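Local coordinates for protein restriction endonuclease EcoP15I, modification subunit (Escherichia coli, PDB 4ZCF) that transfers a methyl group from S-adenosyl-L-methionine to the N6 of one adenine in 5'-CAGCAG-3' DNA and partners the Res subunit in restriction, at residues Ala23-Cys28 with Leu41-Ala46; Pro180-Ala185 with Ile195-Asp200. All coordinates share one frame; numbering follows the deposited sequence.

Interaction 1. Residues Ala23-Cys28 with Leu41-Ala46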
loop_
_atom_site.group_PDB
_atom_site.type_symbol
_atom_site.label_atom_id
_atom_site.label_comp_id
_atom_site.label_asym_id
_atom_site.label_seq_id
_atom_site.Cartn_x
_atom_site.Cartn_y
_atom_site.Cartn_z
ATOM N N ALA A 23 -20.876 31.930 9.184
ATOM C CA ALA A 23 -20.255 32.774 8.159
ATOM C C ALA A 23 -18.759 32.944 8.369
ATOM O O ALA A 23 -18.009 32.994 7.383
ATOM C CB ALA A 23 -20.928 34.126 8.103
ATOM N N ASN A 24 -18.319 33.002 9.638
ATOM C CA ASN A 24 -16.904 33.209 9.950
ATOM C C ASN A 24 -16.158 31.978 10.417
ATOM O O ASN A 24 -14.929 31.942 10.312
ATOM C CB ASN A 24 -16.707 34.399 10.909
ATOM C CG ASN A 24 -17.314 35.680 10.394
ATOM O OD1 ASN A 24 -16.773 36.357 9.511
ATOM N ND2 ASN A 24 -18.500 35.987 10.875
ATOM N N PHE A 25 -16.879 30.970 10.933
ATOM C CA PHE A 25 -16.275 29.731 11.433
ATOM C C PHE A 25 -17.036 28.523 10.857
ATOM O O PHE A 25 -17.707 27.801 11.602
ATOM C CB PHE A 25 -16.234 29.740 12.977
ATOM C CG PHE A 25 -15.634 30.996 13.563
ATOM C CD1 PHE A 25 -16.420 32.120 13.797
ATOM C CD2 PHE A 25 -14.274 31.075 13.830
ATOM C CE1 PHE A 25 -15.850 33.304 14.272
ATOM C CE2 PHE A 25 -13.716 32.247 14.348
ATOM C CZ PHE A 25 -14.508 33.350 14.572
ATOM N N PRO A 26 -16.958 28.300 9.517
ATOM C CA PRO A 26 -17.735 27.205 8.908
ATOM C C PRO A 26 -17.327 25.781 9.284
ATOM O O PRO A 26 -18.183 24.917 9.390
ATOM C CB PRO A 26 -17.609 27.490 7.412
ATOM C CG PRO A 26 -16.292 28.150 7.282
ATOM C CD PRO A 26 -16.216 29.050 8.478
ATOM N N GLN A 27 -16.036 25.559 9.523
ATOM C CA GLN A 27 -15.413 24.284 9.910
ATOM C C GLN A 27 -15.801 23.829 11.325
ATOM O O GLN A 27 -15.415 22.741 11.742
ATOM C CB GLN A 27 -13.889 24.425 9.822
ATOM C CG GLN A 27 -13.241 25.251 10.952
ATOM C CD GLN A 27 -13.319 26.755 10.772
ATOM O OE1 GLN A 27 -14.107 27.293 9.993
ATOM N NE2 GLN A 27 -12.486 27.479 11.491
ATOM N N CYS A 28 -16.513 24.680 12.067
ATOM C CA CYS A 28 -16.940 24.430 13.439
ATOM C C CYS A 28 -18.282 23.749 13.506
ATOM O O CYS A 28 -18.770 23.494 14.599
ATOM C CB CYS A 28 -16.937 25.732 14.231
ATOM S SG CYS A 28 -15.285 26.346 14.602
ATOM N N LEU A 41 -13.058 26.169 20.283
ATOM C CA LEU A 41 -12.219 26.260 21.486
ATOM C C LEU A 41 -10.724 26.257 21.160
ATOM O O LEU A 41 -9.995 27.060 21.732
ATOM C CB LEU A 41 -12.559 25.190 22.541
ATOM C CG LEU A 41 -13.935 25.293 23.233
ATOM C CD1 LEU A 41 -14.257 24.009 23.992
ATOM C CD2 LEU A 41 -13.999 26.473 24.201
ATOM N N GLU A 42 -10.275 25.417 20.204
ATOM C CA GLU A 42 -8.861 25.405 19.802
ATOM C C GLU A 42 -8.431 26.716 19.117
ATOM O O GLU A 42 -7.266 27.105 19.249
ATOM C CB GLU A 42 -8.445 24.121 19.046
ATOM C CG GLU A 42 -9.081 23.928 17.677
ATOM C CD GLU A 42 -8.899 22.565 17.033
ATOM O OE1 GLU A 42 -9.191 21.541 17.696
ATOM O OE2 GLU A 42 -8.529 22.526 15.836
ATOM N N ILE A 43 -9.391 27.438 18.475
ATOM C CA ILE A 43 -9.175 28.752 17.836
ATOM C C ILE A 43 -8.975 29.821 18.925
ATOM O O ILE A 43 -8.021 30.606 18.860
ATOM C CB ILE A 43 -10.302 29.119 16.816
ATOM C CG1 ILE A 43 -10.195 28.243 15.532
ATOM C CG2 ILE A 43 -10.306 30.635 16.477
ATOM C CD1 ILE A 43 -11.406 28.187 14.654
ATOM N N ILE A 44 -9.852 29.821 19.940
ATOM C CA ILE A 44 -9.781 30.743 21.074
ATOM C C ILE A 44 -8.424 30.661 21.849
ATOM O O ILE A 44 -7.981 31.675 22.396
ATOM C CB ILE A 44 -11.043 30.596 21.958
ATOM C CG1 ILE A 44 -12.289 31.062 21.186
ATOM C CG2 ILE A 44 -10.905 31.350 23.291
ATOM C CD1 ILE A 44 -13.597 30.518 21.702
ATOM N N ARG A 45 -7.745 29.486 21.825
ATOM C CA ARG A 45 -6.453 29.250 22.496
ATOM C C ARG A 45 -5.231 29.571 21.612
ATOM O O ARG A 45 -4.988 28.903 20.601
ATOM C CB ARG A 45 -6.360 27.817 23.060
ATOM C CG ARG A 45 -7.561 27.375 23.908
ATOM C CD ARG A 45 -7.404 25.977 24.493
ATOM N NE ARG A 45 -6.989 24.975 23.505
ATOM C CZ ARG A 45 -7.746 23.968 23.077
ATOM N NH1 ARG A 45 -8.980 23.806 23.547
ATOM N NH2 ARG A 45 -7.273 23.109 22.180
ATOM N N ALA A 46 -4.464 30.604 22.015
ATOM C CA ALA A 46 -3.248 31.090 21.344
ATOM C C ALA A 46 -2.028 30.967 22.297
ATOM O O ALA A 46 -1.247 31.915 22.449
ATOM C CB ALA A 46 -3.446 32.542 20.910
#
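The CD1 methyl of Ile43 makes the apolar contacts, meeting both Phe25 and Cys28. It reaches the phenyl ring at the edge, near the ring plane, with Phe25 CD2 4.2 Å from Ile43 CD1. The same methyl lies 4.3 Å from Cys28 SG. Ile43 can do this because its CG1 branch stands beside the backbone N (chi1 -72°) and then runs out extended (chi2 163°), carrying CD1 off the helix toward residues 23-28. All the touching residues are buried.

The polar group in the contact is the amide of Gln27, and it meets a methyl: NE2 sits 3.4 Å from Ile43 CD1, with no hydrogen bond between the two segments. The two side chains approach from opposite directions. A bend at chi2 (-81°) folds the Gln27 chain so that its amide nitrogen faces Ile43.

In the fold, this is where two short N-terminal helices, 14-24 and 37-44, pack together through the turn that follows the first. Phe25 is the first residue to leave helical geometry, and residues 26-28 form a 3-10 segment whose bond from Cys28 N to Phe25 O is weak (3.4 Å). Leu40, on the second helix, also touches Phe25 and Cys28.

Backbone and intersubunit bonds frame the pair. Cys28 bonds through its backbone to Ile36, just ahead of helix 37-44. Ile43 O accepts a hydrogen bond from Asn14 ND2 of the second Mod subunit, while Phe25 packs on Gln17 of that subunit.

Interaction 2. Residues Pro180-Ala185 with Ile195-Asp200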
loop_
_atom_site.group_PDB
_atom_site.type_symbol
_atom_site.label_atom_id
_atom_site.label_comp_id
_atom_site.label_asym_id
_atom_site.label_seq_id
_atom_site.Cartn_x
_atom_site.Cartn_y
_atom_site.Cartn_z
ATOM N N PRO A 180 -8.893 -1.407 12.990
ATOM C CA PRO A 180 -8.352 -2.700 13.424
ATOM C C PRO A 180 -8.577 -3.821 12.420
ATOM O O PRO A 180 -7.784 -4.767 12.356
ATOM C CB PRO A 180 -9.051 -2.933 14.751
ATOM C CG PRO A 180 -10.340 -2.201 14.634
ATOM C CD PRO A 180 -9.976 -0.963 13.902
ATOM N N ARG A 181 -9.653 -3.710 11.637
ATOM C CA ARG A 181 -10.012 -4.665 10.588
ATOM C C ARG A 181 -8.991 -4.650 9.424
ATOM O O ARG A 181 -8.425 -5.701 9.084
ATOM C CB ARG A 181 -11.453 -4.414 10.144
ATOM C CG ARG A 181 -12.443 -4.857 11.227
ATOM C CD ARG A 181 -13.752 -4.124 11.190
ATOM N NE ARG A 181 -14.699 -4.681 12.159
ATOM C CZ ARG A 181 -14.739 -4.359 13.449
ATOM N NH1 ARG A 181 -13.896 -3.449 13.945
ATOM N NH2 ARG A 181 -15.604 -4.952 14.259
ATOM N N LEU A 182 -8.657 -3.436 8.928
ATOM C CA LEU A 182 -7.653 -3.196 7.886
ATOM C C LEU A 182 -6.268 -3.527 8.398
ATOM O O LEU A 182 -5.443 -4.035 7.636
ATOM C CB LEU A 182 -7.691 -1.724 7.466
ATOM C CG LEU A 182 -8.940 -1.216 6.706
ATOM C CD1 LEU A 182 -8.709 0.181 6.241
ATOM C CD2 LEU A 182 -9.299 -2.117 5.488
ATOM N N TYR A 183 -6.006 -3.250 9.703
ATOM C CA TYR A 183 -4.740 -3.551 10.347
ATOM C C TYR A 183 -4.469 -5.050 10.355
ATOM O O TYR A 183 -3.397 -5.461 9.913
ATOM C CB TYR A 183 -4.675 -2.932 11.764
ATOM C CG TYR A 183 -3.325 -3.101 12.430
ATOM C CD1 TYR A 183 -2.301 -2.177 12.225
ATOM C CD2 TYR A 183 -3.043 -4.225 13.206
ATOM C CE1 TYR A 183 -1.040 -2.346 12.810
ATOM C CE2 TYR A 183 -1.784 -4.415 13.776
ATOM C CZ TYR A 183 -0.796 -3.456 13.605
ATOM O OH TYR A 183 0.436 -3.640 14.182
ATOM N N ILE A 184 -5.424 -5.865 10.836
ATOM C CA ILE A 184 -5.293 -7.340 10.867
ATOM C C ILE A 184 -5.278 -7.936 9.480
ATOM O O ILE A 184 -4.504 -8.849 9.246
ATOM C CB ILE A 184 -6.336 -8.069 11.799
ATOM C CG1 ILE A 184 -6.305 -7.524 13.269
ATOM C CG2 ILE A 184 -6.167 -9.612 11.756
ATOM C CD1 ILE A 184 -4.973 -7.798 14.087
ATOM N N ALA A 185 -6.151 -7.447 8.570
ATOM C CA ALA A 185 -6.231 -7.924 7.191
ATOM C C ALA A 185 -4.890 -7.806 6.502
ATOM O O ALA A 185 -4.508 -8.764 5.830
ATOM C CB ALA A 185 -7.294 -7.166 6.410
ATOM N N ILE A 195 -5.412 -5.341 -1.793
ATOM C CA ILE A 195 -6.700 -5.052 -1.180
ATOM C C ILE A 195 -7.449 -4.092 -2.118
ATOM O O ILE A 195 -6.829 -3.212 -2.689
ATOM C CB ILE A 195 -6.622 -4.542 0.304
ATOM C CG1 ILE A 195 -8.042 -4.311 0.898
ATOM C CG2 ILE A 195 -5.720 -3.304 0.458
ATOM C CD1 ILE A 195 -8.154 -4.285 2.402
ATOM N N PHE A 196 -8.762 -4.296 -2.294
ATOM C CA PHE A 196 -9.724 -3.489 -3.070
ATOM C C PHE A 196 -10.842 -3.080 -2.072
ATOM O O PHE A 196 -11.354 -3.938 -1.350
ATOM C CB PHE A 196 -10.296 -4.351 -4.214
ATOM C CG PHE A 196 -9.384 -4.618 -5.392
ATOM C CD1 PHE A 196 -8.332 -5.512 -5.290
ATOM C CD2 PHE A 196 -9.588 -3.980 -6.610
ATOM C CE1 PHE A 196 -7.479 -5.753 -6.381
ATOM C CE2 PHE A 196 -8.753 -4.241 -7.709
ATOM C CZ PHE A 196 -7.715 -5.144 -7.590
ATOM N N ILE A 197 -11.143 -1.764 -1.946
ATOM C CA ILE A 197 -12.149 -1.229 -1.009
ATOM C C ILE A 197 -13.136 -0.320 -1.696
ATOM O O ILE A 197 -12.755 0.765 -2.143
ATOM C CB ILE A 197 -11.562 -0.528 0.253
ATOM C CG1 ILE A 197 -10.333 -1.268 0.834
ATOM C CG2 ILE A 197 -12.668 -0.305 1.328
ATOM C CD1 ILE A 197 -9.574 -0.525 1.926
ATOM N N SER A 198 -14.418 -0.743 -1.745
ATOM C CA SER A 198 -15.522 0.035 -2.306
ATOM C C SER A 198 -15.937 1.093 -1.312
ATOM O O SER A 198 -16.082 0.798 -0.130
ATOM C CB SER A 198 -16.739 -0.850 -2.573
ATOM O OG SER A 198 -16.586 -1.609 -3.758
ATOM N N ILE A 199 -16.138 2.330 -1.793
ATOM C CA ILE A 199 -16.614 3.458 -0.994
ATOM C C ILE A 199 -17.227 4.424 -1.915
ATOM O O ILE A 199 -17.067 4.284 -3.113
ATOM C CB ILE A 199 -15.567 4.196 -0.100
ATOM C CG1 ILE A 199 -14.145 4.070 -0.608
ATOM C CG2 ILE A 199 -15.767 3.953 1.440
ATOM C CD1 ILE A 199 -13.790 5.039 -1.588
ATOM N N ASP A 200 -17.889 5.432 -1.350
ATOM C CA ASP A 200 -18.521 6.542 -2.043
ATOM C C ASP A 200 -17.887 7.865 -1.471
ATOM O O ASP A 200 -16.883 7.783 -0.774
ATOM C CB ASP A 200 -20.086 6.425 -1.982
ATOM C CG ASP A 200 -20.873 7.106 -0.862
ATOM O OD1 ASP A 200 -20.271 7.425 0.197
ATOM O OD2 ASP A 200 -22.086 7.341 -1.052
#
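Leu182 meets the strand through one methyl, CD2, which touches the CD1 tips of Ile195 and Ile197 equally: Leu182 CD2 is 3.9 Å from Ile195 CD1 and 3.9 Å from Ile197 CD1. The two isoleucine CD1 atoms are themselves 4.0 Å apart, so the three methyls make a nearly equilateral triangle. Leu182 and Ile197 reach toward each other tip to tip, whereas Leu182 crosses Ile195 at about a right angle.

The isoleucines achieve this from different rotamers. In Ile195 the CG1 branch is anti to the backbone N (chi1 -178°); in Ile197 it lies beside that nitrogen (chi1 -40°), yet both chains run on extended to CD1. Being two apart on a strand, they project from the same face of the sheet, and no hydrogen bond passes between the segments.

Helical bonds from Ile184 N to Pro180 O (3.0 Å) and from Ala185 N to Arg181 O (2.9 Å) close the turns around Leu182, just past a kink at residues 180 and 181. Arg181 ties the helix to the start of helix 102-113, with a salt bridge from NH2 to Asp101 OD1 and a hydrogen bond from NE to Asn102 OD1. On the strand, Phe196 bonds to Ile120 and Ile122, and Ile195 and Ile197 to Tyr247 and Ile245.

Strand 193-199 runs between parallel strand 117-122 and antiparallel strand 241-248 in the Rossmann-like methylase sheet. Helix 171-188 lies in the crossover connection between the two parallel strands, with helix 102-113 against Pro180 and Ile184, and helix 204-215 against Ile195 and Ile197.

Overall arrangement
Interaction 1 precedes interaction 2 along the chain. Their centres lie 33 Å apart and their nearest atoms about 20 Å, so they do not touch. Interaction 2 belongs to the core of the DNA methylase domain, its centre about 8 Å from the centre of the chain; interaction 1 lies far out, 41 Å from the chain centre, in the N-terminal helices. The dimer brings the two regions together across subunits: Pro26 and Gln27 of interaction 1 pack on Ile214 and Glu213 of the second subunit, and Ala23 O bonds to its Arg186. Those residues sit on that subunit's helices 204-215 and 171-188, the helices that, within one chain, flank strand 193-199 in interaction 2.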